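Local coordinates for carbohydrate kinase, FGGY (Rhodospirillum rubrum, PDB 3IFR), which probably phosphorylates D-xylulose with ATP, as expected of a xylulokinase of the FGGY carbohydrate kinase family, at residues P215-L220 with L290-Y295; L286-H289 with L294-P297; L379-A384 with E476-L481; F387-A392 with R480-F485. All coordinates share one frame; numbering follows the deposited sequence.

Contact 1. Residues P215-L220 with L290-Y295; sequences PTHRVL and LVPGLY
His217 and Pro292 meet in a loop-to-loop contact, in which a water also links His217 to Leu290, between a turn just before strand 219-222 of the N-terminal FGGY domain and the loop leading to strand 298-301 of the C-terminal one. Pro292 CG sits over the centre of the imidazole, 3.7 Å from the His217 ring centroid and 12° off the ring normal, a CH-pi contact. The ring edge is engaged as well: a water lying in its plane is 2.6 Å from His217 ND1, accepts from His217 N, and donates to Leu290 O at 2.8 Å. With CG between the backbone N and the carbonyl carbon (chi1 68°), the His217 ring folds back so that ND1 and its own amide can share this water. Deeper in, Leu290 CD2 comes 3.7 Å from Thr216 OG1 and 3.8 Å from Thr216 CG2. That hydroxyl is hydrogen-bonded to Gly242 O, while Leu290 also packs on Ile247, Ala248 and Leu251 of helix 245-252. Each side is shaped by a turn, type I from Pro215 to Arg218 and type II from Val291 to Leu294. The arrangement belongs to the junction of the two actin-like ATPase domains of an FGGY kinase.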
loop_
_atom_site.group_PDB
_atom_site.type_symbol
_atom_site.label_atom_id
_atom_site.label_comp_id
_atom_site.label_asym_id
_atom_site.label_seq_id
_atom_site.Cartn_x
_atom_site.Cartn_y
_atom_site.Cartn_z
ATOM N N PRO A 215 2.250 1.590 -18.474
ATOM C CA PRO A 215 1.057 1.632 -17.618
ATOM C C PRO A 215 0.521 0.238 -17.390
ATOM O O PRO A 215 0.411 -0.554 -18.324
ATOM C CB PRO A 215 0.063 2.453 -18.440
ATOM C CG PRO A 215 0.558 2.335 -19.889
ATOM C CD PRO A 215 1.896 1.638 -19.901
ATOM N N THR A 216 0.151 -0.050 -16.157
ATOM C CA THR A 216 -0.297 -1.375 -15.771
ATOM C C THR A 216 -1.277 -2.067 -16.723
ATOM O O THR A 216 -1.096 -3.241 -17.067
ATOM C CB THR A 216 -0.940 -1.309 -14.390
ATOM O OG1 THR A 216 0.007 -0.789 -13.455
ATOM C CG2 THR A 216 -1.388 -2.681 -13.946
ATOM N N HIS A 217 -2.327 -1.362 -17.139
ATOM C CA HIS A 217 -3.415 -2.004 -17.887
ATOM C C HIS A 217 -3.043 -2.490 -19.304
ATOM O O HIS A 217 -3.726 -3.365 -19.860
ATOM C CB HIS A 217 -4.617 -1.073 -17.968
ATOM C CG HIS A 217 -4.384 0.131 -18.819
ATOM N ND1 HIS A 217 -3.710 1.249 -18.365
ATOM C CD2 HIS A 217 -4.713 0.390 -20.110
ATOM C CE1 HIS A 217 -3.651 2.153 -19.335
ATOM N NE2 HIS A 217 -4.238 1.643 -20.408
ATOM N N ARG A 218 -1.978 -1.931 -19.886
ATOM C CA ARG A 218 -1.571 -2.331 -21.226
ATOM C C ARG A 218 -0.721 -3.594 -21.186
ATOM O O ARG A 218 0.022 -3.805 -20.223
ATOM C CB ARG A 218 -0.737 -1.243 -21.883
ATOM C CG ARG A 218 -1.481 -0.046 -22.385
ATOM C CD ARG A 218 -0.526 0.775 -23.241
ATOM N NE ARG A 218 -0.900 2.180 -23.252
ATOM C CZ ARG A 218 -0.046 3.182 -23.441
ATOM N NH1 ARG A 218 1.260 2.938 -23.645
ATOM N NH2 ARG A 218 -0.512 4.431 -23.422
ATOM N N VAL A 219 -0.795 -4.407 -22.237
ATOM C CA VAL A 219 0.019 -5.603 -22.354
ATOM C C VAL A 219 1.473 -5.182 -22.416
ATOM O O VAL A 219 1.823 -4.285 -23.180
ATOM C CB VAL A 219 -0.316 -6.428 -23.643
ATOM C CG1 VAL A 219 0.138 -7.852 -23.496
ATOM C CG2 VAL A 219 -1.775 -6.426 -23.917
ATOM N N LEU A 220 2.314 -5.842 -21.620
ATOM C CA LEU A 220 3.737 -5.541 -21.534
ATOM C C LEU A 220 4.587 -6.414 -22.484
ATOM O O LEU A 220 5.549 -5.938 -23.107
ATOM C CB LEU A 220 4.208 -5.660 -20.068
ATOM C CG LEU A 220 5.683 -5.983 -19.782
ATOM C CD1 LEU A 220 6.558 -4.943 -20.458
ATOM C CD2 LEU A 220 6.013 -6.026 -18.299
ATOM N N LEU A 290 -4.924 1.752 -11.238
ATOM C CA LEU A 290 -4.820 0.760 -12.307
ATOM C C LEU A 290 -5.889 1.101 -13.334
ATOM O O LEU A 290 -5.664 0.985 -14.541
ATOM C CB LEU A 290 -4.984 -0.673 -11.806
ATOM C CG LEU A 290 -4.118 -1.097 -10.613
ATOM C CD1 LEU A 290 -4.264 -2.567 -10.257
ATOM C CD2 LEU A 290 -2.672 -0.761 -10.918
ATOM N N VAL A 291 -7.043 1.557 -12.862
ATOM C CA VAL A 291 -8.102 1.982 -13.779
ATOM C C VAL A 291 -7.676 3.178 -14.660
ATOM O O VAL A 291 -7.335 4.255 -14.176
ATOM C CB VAL A 291 -9.423 2.264 -13.035
ATOM C CG1 VAL A 291 -10.490 2.683 -14.010
ATOM C CG2 VAL A 291 -9.887 1.037 -12.291
ATOM N N PRO A 292 -7.676 2.972 -15.972
ATOM C CA PRO A 292 -7.136 3.951 -16.908
ATOM C C PRO A 292 -7.812 5.263 -16.724
ATOM O O PRO A 292 -9.014 5.296 -16.731
ATOM C CB PRO A 292 -7.514 3.362 -18.253
ATOM C CG PRO A 292 -7.520 1.870 -18.001
ATOM C CD PRO A 292 -8.101 1.735 -16.641
ATOM N N GLY A 293 -7.073 6.336 -16.537
ATOM C CA GLY A 293 -7.714 7.624 -16.463
ATOM C C GLY A 293 -7.803 8.125 -15.049
ATOM O O GLY A 293 -7.937 9.319 -14.809
ATOM N N LEU A 294 -7.726 7.222 -14.093
ATOM C CA LEU A 294 -7.840 7.635 -12.704
ATOM C C LEU A 294 -6.497 7.724 -11.995
ATOM O O LEU A 294 -5.506 7.079 -12.405
ATOM C CB LEU A 294 -8.849 6.752 -11.953
ATOM C CG LEU A 294 -10.274 6.684 -12.582
ATOM C CD1 LEU A 294 -11.222 5.940 -11.703
ATOM C CD2 LEU A 294 -10.860 8.069 -12.925
ATOM N N TYR A 295 -6.469 8.573 -10.963
ATOM C CA TYR A 295 -5.381 8.667 -10.002
ATOM C C TYR A 295 -5.798 8.008 -8.686
ATOM O O TYR A 295 -6.983 7.715 -8.467
ATOM C CB TYR A 295 -5.013 10.133 -9.808
ATOM C CG TYR A 295 -4.487 10.778 -11.072
ATOM C CD1 TYR A 295 -5.323 11.413 -11.955
ATOM C CD2 TYR A 295 -3.132 10.743 -11.384
ATOM C CE1 TYR A 295 -4.828 12.006 -13.129
ATOM C CE2 TYR A 295 -2.636 11.337 -12.546
ATOM C CZ TYR A 295 -3.493 11.957 -13.407
ATOM O OH TYR A 295 -3.001 12.532 -14.558
HETATM O O HOH W 1 -3.228 1.285 -15.820
#

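Contact 2. Residues L286-H289 with L294-P297; sequences LDYH and LYAP
Tyr288 and Tyr295 face each other as a non-hydrogen-bonded antiparallel pair in a single beta bridge, CA to CA 4.4 Å, with the end-to-end directions of 286-289 and 294-297 lying 146° apart. The two arms make a short hairpin-like loop leading into strand 298-301, an outer strand of the C-terminal sheet, with four residues between them. Two backbone bonds flank the pair: Ala296 N donates to Asp287 O at 2.8 Å, and His289 N to Leu294 O at 3.0 Å. Both donors stand above the acceptor's carbonyl plane, well tilted out of it.

The tyrosines leave their arms on the same side and run alongside each other. Both have CG anti to the carbonyl carbon, which sends the rings out as neighbours. Their planes are 31° apart, and Tyr288 CE1 touches Tyr295 CE2 at 3.7 Å. Arg179 adds a cation-pi contact to Tyr288. Next to this pair, Leu286 lies beside Pro297, pointing the same way, and its CD1 also reaches Tyr295 CB.

Asp287 and Ala296 bring their CB atoms near each other, and Ile247 of helix 245-252 touches both residues. The Asp287 carboxylate is bonded through OD1 to Asn298 and lies about 4 Å from a bound phosphate ion, probably from the crystallisation liquor. Nearer the turn, His289 CB packs 3.8 Å from Leu294 CB.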
loop_
_atom_site.group_PDB
_atom_site.type_symbol
_atom_site.label_atom_id
_atom_site.label_comp_id
_atom_site.label_asym_id
_atom_site.label_seq_id
_atom_site.Cartn_x
_atom_site.Cartn_y
_atom_site.Cartn_z
ATOM N N LEU A 286 0.784 10.459 -4.064
ATOM C CA LEU A 286 0.054 10.142 -5.254
ATOM C C LEU A 286 0.551 8.890 -6.009
ATOM O O LEU A 286 1.739 8.543 -5.973
ATOM C CB LEU A 286 0.027 11.377 -6.145
ATOM C CG LEU A 286 -0.891 11.478 -7.351
ATOM C CD1 LEU A 286 -2.417 11.393 -7.034
ATOM C CD2 LEU A 286 -0.551 12.770 -8.071
ATOM N N ASP A 287 -0.391 8.219 -6.685
ATOM C CA ASP A 287 -0.106 7.082 -7.568
ATOM C C ASP A 287 -1.082 7.185 -8.720
ATOM O O ASP A 287 -2.101 7.859 -8.596
ATOM C CB ASP A 287 -0.362 5.746 -6.869
ATOM C CG ASP A 287 0.807 5.275 -6.011
ATOM O OD1 ASP A 287 0.905 5.630 -4.808
ATOM O OD2 ASP A 287 1.599 4.467 -6.521
ATOM N N TYR A 288 -0.798 6.497 -9.826
ATOM C CA TYR A 288 -1.816 6.296 -10.837
ATOM C C TYR A 288 -2.702 5.159 -10.377
ATOM O O TYR A 288 -2.215 4.206 -9.779
ATOM C CB TYR A 288 -1.196 5.925 -12.167
ATOM C CG TYR A 288 -0.396 7.052 -12.783
ATOM C CD1 TYR A 288 -1.009 8.013 -13.565
ATOM C CD2 TYR A 288 0.981 7.143 -12.585
ATOM C CE1 TYR A 288 -0.278 9.040 -14.131
ATOM C CE2 TYR A 288 1.719 8.162 -13.150
ATOM C CZ TYR A 288 1.084 9.110 -13.914
ATOM O OH TYR A 288 1.816 10.118 -14.460
ATOM N N HIS A 289 -4.008 5.231 -10.639
ATOM C CA HIS A 289 -4.824 4.049 -10.401
ATOM C C HIS A 289 -4.500 2.995 -11.455
ATOM O O HIS A 289 -3.877 3.297 -12.465
ATOM C CB HIS A 289 -6.290 4.391 -10.498
ATOM C CG HIS A 289 -7.168 3.425 -9.779
ATOM N ND1 HIS A 289 -8.236 3.826 -9.001
ATOM C CD2 HIS A 289 -7.135 2.080 -9.700
ATOM C CE1 HIS A 289 -8.823 2.764 -8.482
ATOM N NE2 HIS A 289 -8.159 1.699 -8.881
ATOM N N LEU A 294 -7.726 7.222 -14.093
ATOM C CA LEU A 294 -7.840 7.635 -12.704
ATOM C C LEU A 294 -6.497 7.724 -11.995
ATOM O O LEU A 294 -5.506 7.079 -12.405
ATOM C CB LEU A 294 -8.849 6.752 -11.953
ATOM C CG LEU A 294 -10.274 6.684 -12.582
ATOM C CD1 LEU A 294 -11.222 5.940 -11.703
ATOM C CD2 LEU A 294 -10.860 8.069 -12.925
ATOM N N TYR A 295 -6.469 8.573 -10.963
ATOM C CA TYR A 295 -5.381 8.667 -10.002
ATOM C C TYR A 295 -5.798 8.008 -8.686
ATOM O O TYR A 295 -6.983 7.715 -8.467
ATOM C CB TYR A 295 -5.013 10.133 -9.808
ATOM C CG TYR A 295 -4.487 10.778 -11.072
ATOM C CD1 TYR A 295 -5.323 11.413 -11.955
ATOM C CD2 TYR A 295 -3.132 10.743 -11.384
ATOM C CE1 TYR A 295 -4.828 12.006 -13.129
ATOM C CE2 TYR A 295 -2.636 11.337 -12.546
ATOM C CZ TYR A 295 -3.493 11.957 -13.407
ATOM O OH TYR A 295 -3.001 12.532 -14.558
ATOM N N ALA A 296 -4.835 7.750 -7.811
ATOM C CA ALA A 296 -5.104 7.090 -6.530
ATOM C C ALA A 296 -4.335 7.741 -5.370
ATOM O O ALA A 296 -3.412 7.159 -4.812
ATOM C CB ALA A 296 -4.793 5.577 -6.604
ATOM N N PRO A 297 -4.732 8.963 -4.990
ATOM C CA PRO A 297 -4.064 9.571 -3.837
ATOM C C PRO A 297 -4.211 8.617 -2.676
ATOM O O PRO A 297 -5.274 8.039 -2.531
ATOM C CB PRO A 297 -4.903 10.834 -3.567
ATOM C CG PRO A 297 -5.573 11.139 -4.855
ATOM C CD PRO A 297 -5.805 9.806 -5.547
#

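Contact 3. Residues L379-A384 with E476-L481; sequences LLEAVA and EVYDRL
Glu381 and Tyr478 join the two helices through one short polar bond. Tyr478 OH donates to Glu381 OE2 at 2.6 Å, meeting the oxygen from above the carboxylate plane, 39° out of it. The carboxylate stands nearly perpendicular to the phenol, the planes 89° apart, while Glu381 CD lies in the plane of the ring at its edge. An extended chain beyond CG, chi2 179°, carries the glutamate across the gap between backbones whose nearest CA atoms, those of Glu381 and Tyr478, are 8.6 Å apart.

This contact ties helix 372-397, in the C-terminal domain of the FGGY fold, to helix 475-496, the last helix of the chain. A salt bridge and further hydrogen bonds gather at this point: Glu381 OE2 also receives Arg377 NE in a salt bridge and the backbone N of Gly337, and Tyr478 OH is bonded to Arg377 NH2. Three donors therefore grip one buried carboxylate oxygen, which would be expected to stabilise its negative charge.

Van der Waals contacts flank the polar group. The methyl Leu481 CD2 comes 3.4 Å from the carboxylate oxygen Glu381 OE1 and 4.0 Å from Glu381 CB, the two side chains crossing at about a right angle. The nonpolar part is the Tyr478 ring, which packs against Ile419 and Val423 of helix 414-424. Within helical segment 476-481, Arg480 NH1 and Glu476 OE2, at 3.5 Å, make a weak salt bridge on the exposed side of the helix.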
loop_
_atom_site.group_PDB
_atom_site.type_symbol
_atom_site.label_atom_id
_atom_site.label_comp_id
_atom_site.label_asym_id
_atom_site.label_seq_id
_atom_site.Cartn_x
_atom_site.Cartn_y
_atom_site.Cartn_z
ATOM N N LEU A 379 -8.818 4.978 22.356
ATOM C CA LEU A 379 -7.863 4.632 21.297
ATOM C C LEU A 379 -8.617 4.305 20.024
ATOM O O LEU A 379 -8.210 4.736 18.938
ATOM C CB LEU A 379 -6.942 3.458 21.659
ATOM C CG LEU A 379 -6.019 3.149 20.460
ATOM C CD1 LEU A 379 -5.310 4.417 19.996
ATOM C CD2 LEU A 379 -4.995 2.004 20.668
ATOM N N LEU A 380 -9.700 3.530 20.159
ATOM C CA LEU A 380 -10.506 3.178 19.003
ATOM C C LEU A 380 -10.980 4.448 18.285
ATOM O O LEU A 380 -10.893 4.559 17.059
ATOM C CB LEU A 380 -11.712 2.344 19.401
ATOM C CG LEU A 380 -11.419 0.906 19.809
ATOM C CD1 LEU A 380 -12.679 0.041 19.791
ATOM C CD2 LEU A 380 -10.360 0.341 18.923
ATOM N N GLU A 381 -11.447 5.407 19.074
ATOM C CA GLU A 381 -12.027 6.614 18.552
ATOM C C GLU A 381 -10.946 7.483 17.949
ATOM O O GLU A 381 -11.138 8.076 16.870
ATOM C CB GLU A 381 -12.748 7.345 19.663
ATOM C CG GLU A 381 -14.005 6.616 20.120
ATOM C CD GLU A 381 -14.724 7.320 21.232
ATOM O OE1 GLU A 381 -14.071 8.180 21.885
ATOM O OE2 GLU A 381 -15.943 7.040 21.438
ATOM N N ALA A 382 -9.799 7.567 18.630
ATOM C CA ALA A 382 -8.675 8.325 18.085
ATOM C C ALA A 382 -8.256 7.793 16.689
ATOM O O ALA A 382 -8.039 8.567 15.755
ATOM C CB ALA A 382 -7.480 8.374 19.072
ATOM N N VAL A 383 -8.151 6.485 16.531
ATOM C CA VAL A 383 -7.742 5.973 15.231
ATOM C C VAL A 383 -8.753 6.390 14.191
ATOM O O VAL A 383 -8.370 6.858 13.118
ATOM C CB VAL A 383 -7.512 4.443 15.233
ATOM C CG1 VAL A 383 -7.538 3.858 13.818
ATOM C CG2 VAL A 383 -6.215 4.155 15.898
ATOM N N ALA A 384 -10.037 6.243 14.513
ATOM C CA ALA A 384 -11.130 6.689 13.623
ATOM C C ALA A 384 -10.942 8.136 13.244
ATOM O O ALA A 384 -11.033 8.510 12.077
ATOM C CB ALA A 384 -12.469 6.544 14.305
ATOM N N GLU A 476 -22.768 14.794 16.592
ATOM C CA GLU A 476 -22.481 15.956 17.394
ATOM C C GLU A 476 -21.414 15.719 18.468
ATOM O O GLU A 476 -20.611 16.529 18.674
ATOM C CB GLU A 476 -23.775 16.469 17.982
ATOM C CG GLU A 476 -23.729 17.823 18.542
ATOM C CD GLU A 476 -25.026 18.207 19.216
ATOM O OE1 GLU A 476 -25.766 19.000 18.610
ATOM O OE2 GLU A 476 -25.313 17.703 20.327
ATOM N N VAL A 477 -21.413 14.592 19.122
ATOM C CA VAL A 477 -20.313 14.209 19.963
ATOM C C VAL A 477 -19.024 13.911 19.190
ATOM O O VAL A 477 -18.005 14.385 19.538
ATOM C CB VAL A 477 -20.690 13.068 20.871
ATOM C CG1 VAL A 477 -21.298 11.997 20.132
ATOM C CG2 VAL A 477 -19.535 12.563 21.519
ATOM N N TYR A 478 -19.068 13.159 18.122
ATOM C CA TYR A 478 -17.817 12.896 17.417
ATOM C C TYR A 478 -17.236 14.143 16.720
ATOM O O TYR A 478 -16.012 14.272 16.612
ATOM C CB TYR A 478 -17.896 11.682 16.493
ATOM C CG TYR A 478 -17.824 10.388 17.260
ATOM C CD1 TYR A 478 -16.796 10.161 18.151
ATOM C CD2 TYR A 478 -18.781 9.391 17.096
ATOM C CE1 TYR A 478 -16.718 8.986 18.887
ATOM C CE2 TYR A 478 -18.701 8.220 17.809
ATOM C CZ TYR A 478 -17.672 8.025 18.710
ATOM O OH TYR A 478 -17.564 6.847 19.421
ATOM N N ASP A 479 -18.110 15.058 16.289
ATOM C CA ASP A 479 -17.673 16.341 15.785
ATOM C C ASP A 479 -16.859 17.118 16.822
ATOM O O ASP A 479 -15.774 17.656 16.494
ATOM C CB ASP A 479 -18.857 17.188 15.334
ATOM C CG ASP A 479 -19.275 16.894 13.897
ATOM O OD1 ASP A 479 -18.434 16.404 13.115
ATOM O OD2 ASP A 479 -20.439 17.157 13.544
ATOM N N ARG A 480 -17.391 17.203 18.044
ATOM C CA ARG A 480 -16.700 17.853 19.148
ATOM C C ARG A 480 -15.438 17.084 19.509
ATOM O O ARG A 480 -14.405 17.687 19.814
ATOM C CB ARG A 480 -17.582 17.952 20.384
ATOM C CG ARG A 480 -18.677 19.029 20.309
ATOM C CD ARG A 480 -19.491 19.173 21.634
ATOM N NE ARG A 480 -20.826 18.559 21.565
ATOM C CZ ARG A 480 -21.212 17.521 22.308
ATOM N NH1 ARG A 480 -22.436 17.014 22.167
ATOM N NH2 ARG A 480 -20.372 16.982 23.190
ATOM N N LEU A 481 -15.497 15.753 19.478
ATOM C CA LEU A 481 -14.264 14.978 19.758
ATOM C C LEU A 481 -13.234 15.329 18.722
ATOM O O LEU A 481 -12.080 15.615 19.070
ATOM C CB LEU A 481 -14.472 13.471 19.798
ATOM C CG LEU A 481 -13.308 12.707 20.433
ATOM C CD1 LEU A 481 -13.047 13.224 21.810
ATOM C CD2 LEU A 481 -13.610 11.210 20.475
#

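Contact 4. Residues F387-A392 with R480-F485; sequences FRHHVA and RLYRDF
Arg388 and Tyr482 form the tight part of this contact, where helices 387-392 and 480-485 cross at -88° with their axes 11.6 Å apart. The guanidinium lies flat on the phenol ring, planes 11° apart and Arg388 CZ 4.5 Å from the Tyr482 ring centroid. It is displaced toward the base of the ring, with Tyr482 CB below the centre of the guanidinium, so this is an off-centre cation-pi stack. The arginine's aliphatic part continues over the same face: Arg388 CG approaches Tyr482 CE1 to 3.7 Å, and Arg388 NE is 3.7 Å from Tyr482 CG. An extended run from CG to NE, begun with CG anti to the backbone N (chi1 173°), spreads the chain along the ring.

The hydroxyl end also fits closely, Tyr482 OH lying 3.4 Å from His389 CA and 3.5 Å from His389 CD2, although no hydrogen bond crosses the two segments. The loose part lies beyond: Ala392 CB stays 4.1 Å from Tyr482 OH, and on the solvent side the CB of exposed Arg483 is directed away from 387-392.

The guanidinium has a charged partner as well, Asp479 of the same terminal helix, which meets its NH2 in a salt bridge modelled implausibly short. Ring and carboxylate together probably limit the rotation of the guanidinium. Its positive charge is probably stabilised by both the pi face and the nearby anion.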
loop_
_atom_site.group_PDB
_atom_site.type_symbol
_atom_site.label_atom_id
_atom_site.label_comp_id
_atom_site.label_asym_id
_atom_site.label_seq_id
_atom_site.Cartn_x
_atom_site.Cartn_y
_atom_site.Cartn_z
ATOM N N PHE A 387 -8.405 8.811 10.769
ATOM C CA PHE A 387 -8.943 8.454 9.468
ATOM C C PHE A 387 -9.824 9.588 8.941
ATOM O O PHE A 387 -9.752 9.955 7.785
ATOM C CB PHE A 387 -9.719 7.127 9.536
ATOM C CG PHE A 387 -8.892 5.937 9.175
ATOM C CD1 PHE A 387 -8.302 5.855 7.938
ATOM C CD2 PHE A 387 -8.685 4.899 10.088
ATOM C CE1 PHE A 387 -7.538 4.766 7.587
ATOM C CE2 PHE A 387 -7.922 3.799 9.735
ATOM C CZ PHE A 387 -7.351 3.739 8.474
ATOM N N ARG A 388 -10.655 10.141 9.805
ATOM C CA ARG A 388 -11.492 11.273 9.419
ATOM C C ARG A 388 -10.665 12.442 8.858
ATOM O O ARG A 388 -11.038 13.037 7.818
ATOM C CB ARG A 388 -12.326 11.749 10.594
ATOM C CG ARG A 388 -13.106 13.051 10.322
ATOM C CD ARG A 388 -14.321 13.180 11.222
ATOM N NE ARG A 388 -14.847 14.551 11.295
ATOM C CZ ARG A 388 -15.914 14.919 12.021
ATOM N NH1 ARG A 388 -16.571 14.031 12.747
ATOM N NH2 ARG A 388 -16.309 16.185 12.039
ATOM N N HIS A 389 -9.559 12.744 9.550
ATOM C CA HIS A 389 -8.667 13.832 9.190
ATOM C C HIS A 389 -8.126 13.684 7.748
ATOM O O HIS A 389 -8.279 14.599 6.917
ATOM C CB HIS A 389 -7.556 13.996 10.248
ATOM C CG HIS A 389 -6.602 15.102 9.960
ATOM N ND1 HIS A 389 -5.275 15.067 10.353
ATOM C CD2 HIS A 389 -6.748 16.276 9.293
ATOM C CE1 HIS A 389 -4.665 16.162 9.957
ATOM N NE2 HIS A 389 -5.540 16.915 9.313
ATOM N N HIS A 390 -7.543 12.534 7.433
ATOM C CA HIS A 390 -7.264 12.190 6.041
ATOM C C HIS A 390 -8.424 12.482 5.064
ATOM O O HIS A 390 -8.216 13.043 3.980
ATOM C CB HIS A 390 -6.897 10.716 5.912
ATOM C CG HIS A 390 -5.493 10.420 6.297
ATOM N ND1 HIS A 390 -5.135 10.066 7.580
ATOM C CD2 HIS A 390 -4.345 10.414 5.574
ATOM C CE1 HIS A 390 -3.834 9.845 7.629
ATOM N NE2 HIS A 390 -3.335 10.061 6.422
ATOM N N VAL A 391 -9.622 12.036 5.421
ATOM C CA VAL A 391 -10.777 12.225 4.559
ATOM C C VAL A 391 -10.989 13.732 4.333
ATOM O O VAL A 391 -11.220 14.185 3.209
ATOM C CB VAL A 391 -12.066 11.571 5.170
ATOM C CG1 VAL A 391 -13.282 11.821 4.276
ATOM C CG2 VAL A 391 -11.861 10.073 5.355
ATOM N N ALA A 392 -10.878 14.505 5.410
ATOM C CA ALA A 392 -11.047 15.943 5.322
ATOM C C ALA A 392 -9.970 16.478 4.382
ATOM O O ALA A 392 -10.206 17.358 3.546
ATOM C CB ALA A 392 -10.941 16.607 6.739
ATOM N N ARG A 480 -17.391 17.203 18.044
ATOM C CA ARG A 480 -16.700 17.853 19.148
ATOM C C ARG A 480 -15.438 17.084 19.509
ATOM O O ARG A 480 -14.405 17.687 19.814
ATOM C CB ARG A 480 -17.582 17.952 20.384
ATOM C CG ARG A 480 -18.677 19.029 20.309
ATOM C CD ARG A 480 -19.491 19.173 21.634
ATOM N NE ARG A 480 -20.826 18.559 21.565
ATOM C CZ ARG A 480 -21.212 17.521 22.308
ATOM N NH1 ARG A 480 -22.436 17.014 22.167
ATOM N NH2 ARG A 480 -20.372 16.982 23.190
ATOM N N LEU A 481 -15.497 15.753 19.478
ATOM C CA LEU A 481 -14.264 14.978 19.758
ATOM C C LEU A 481 -13.234 15.329 18.722
ATOM O O LEU A 481 -12.080 15.615 19.070
ATOM C CB LEU A 481 -14.472 13.471 19.798
ATOM C CG LEU A 481 -13.308 12.707 20.433
ATOM C CD1 LEU A 481 -13.047 13.224 21.810
ATOM C CD2 LEU A 481 -13.610 11.210 20.475
ATOM N N TYR A 482 -13.670 15.364 17.461
ATOM C CA TYR A 482 -12.788 15.731 16.346
ATOM C C TYR A 482 -12.159 17.096 16.577
ATOM O O TYR A 482 -10.948 17.282 16.399
ATOM C CB TYR A 482 -13.537 15.748 15.028
ATOM C CG TYR A 482 -12.611 15.987 13.887
ATOM C CD1 TYR A 482 -11.780 14.970 13.442
ATOM C CD2 TYR A 482 -12.524 17.228 13.266
ATOM C CE1 TYR A 482 -10.892 15.166 12.392
ATOM C CE2 TYR A 482 -11.645 17.440 12.206
ATOM C CZ TYR A 482 -10.831 16.402 11.765
ATOM O OH TYR A 482 -9.931 16.560 10.712
ATOM N N ARG A 483 -12.981 18.043 17.004
ATOM C CA ARG A 483 -12.496 19.379 17.308
ATOM C C ARG A 483 -11.477 19.268 18.461
ATOM O O ARG A 483 -10.376 19.840 18.387
ATOM C CB ARG A 483 -13.681 20.303 17.607
ATOM C CG ARG A 483 -13.450 21.426 18.612
ATOM C CD ARG A 483 -14.798 22.091 19.055
ATOM N NE ARG A 483 -14.719 22.696 20.395
ATOM C CZ ARG A 483 -14.892 22.036 21.551
ATOM N NH1 ARG A 483 -15.167 20.728 21.558
ATOM N NH2 ARG A 483 -14.796 22.683 22.719
ATOM N N ASP A 484 -11.795 18.481 19.489
ATOM C CA ASP A 484 -10.824 18.281 20.575
ATOM C C ASP A 484 -9.488 17.664 20.139
ATOM O O ASP A 484 -8.444 18.133 20.510
ATOM C CB ASP A 484 -11.416 17.441 21.689
ATOM C CG ASP A 484 -12.396 18.215 22.511
ATOM O OD1 ASP A 484 -12.732 19.357 22.105
ATOM O OD2 ASP A 484 -12.817 17.690 23.562
ATOM N N PHE A 485 -9.556 16.584 19.384
ATOM C CA PHE A 485 -8.415 15.869 18.888
ATOM C C PHE A 485 -7.492 16.846 18.146
ATOM O O PHE A 485 -6.282 16.911 18.389
ATOM C CB PHE A 485 -9.005 14.801 17.967
ATOM C CG PHE A 485 -8.043 14.130 17.070
ATOM C CD1 PHE A 485 -7.388 12.984 17.480
ATOM C CD2 PHE A 485 -7.890 14.570 15.766
ATOM C CE1 PHE A 485 -6.539 12.338 16.637
ATOM C CE2 PHE A 485 -7.028 13.919 14.897
ATOM C CZ PHE A 485 -6.339 12.812 15.329
#

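How the contacts relate
Following the chain, contact 1 is the first to open, at 215-220, and closes a loop of 69 intervening residues on 290-295, joining the N-terminal and C-terminal family regions. Contact 2 closes a far shorter loop, only four residues between its arms; it opens before contact 1 closes and ends after it, so the two cross, sharing Leu294 and Tyr295. Contacts 3 and 4 come after contacts 1 and 2, in series with them, and both tie helix 372-397 to helix 475-496. They cross, contact 4 shifted in the same direction along both helices, and the salt bridge from Asp479 to Arg388 links them. The pairs are separate: contacts 2 and 4 come no nearer than about 8 Å between nearest atoms.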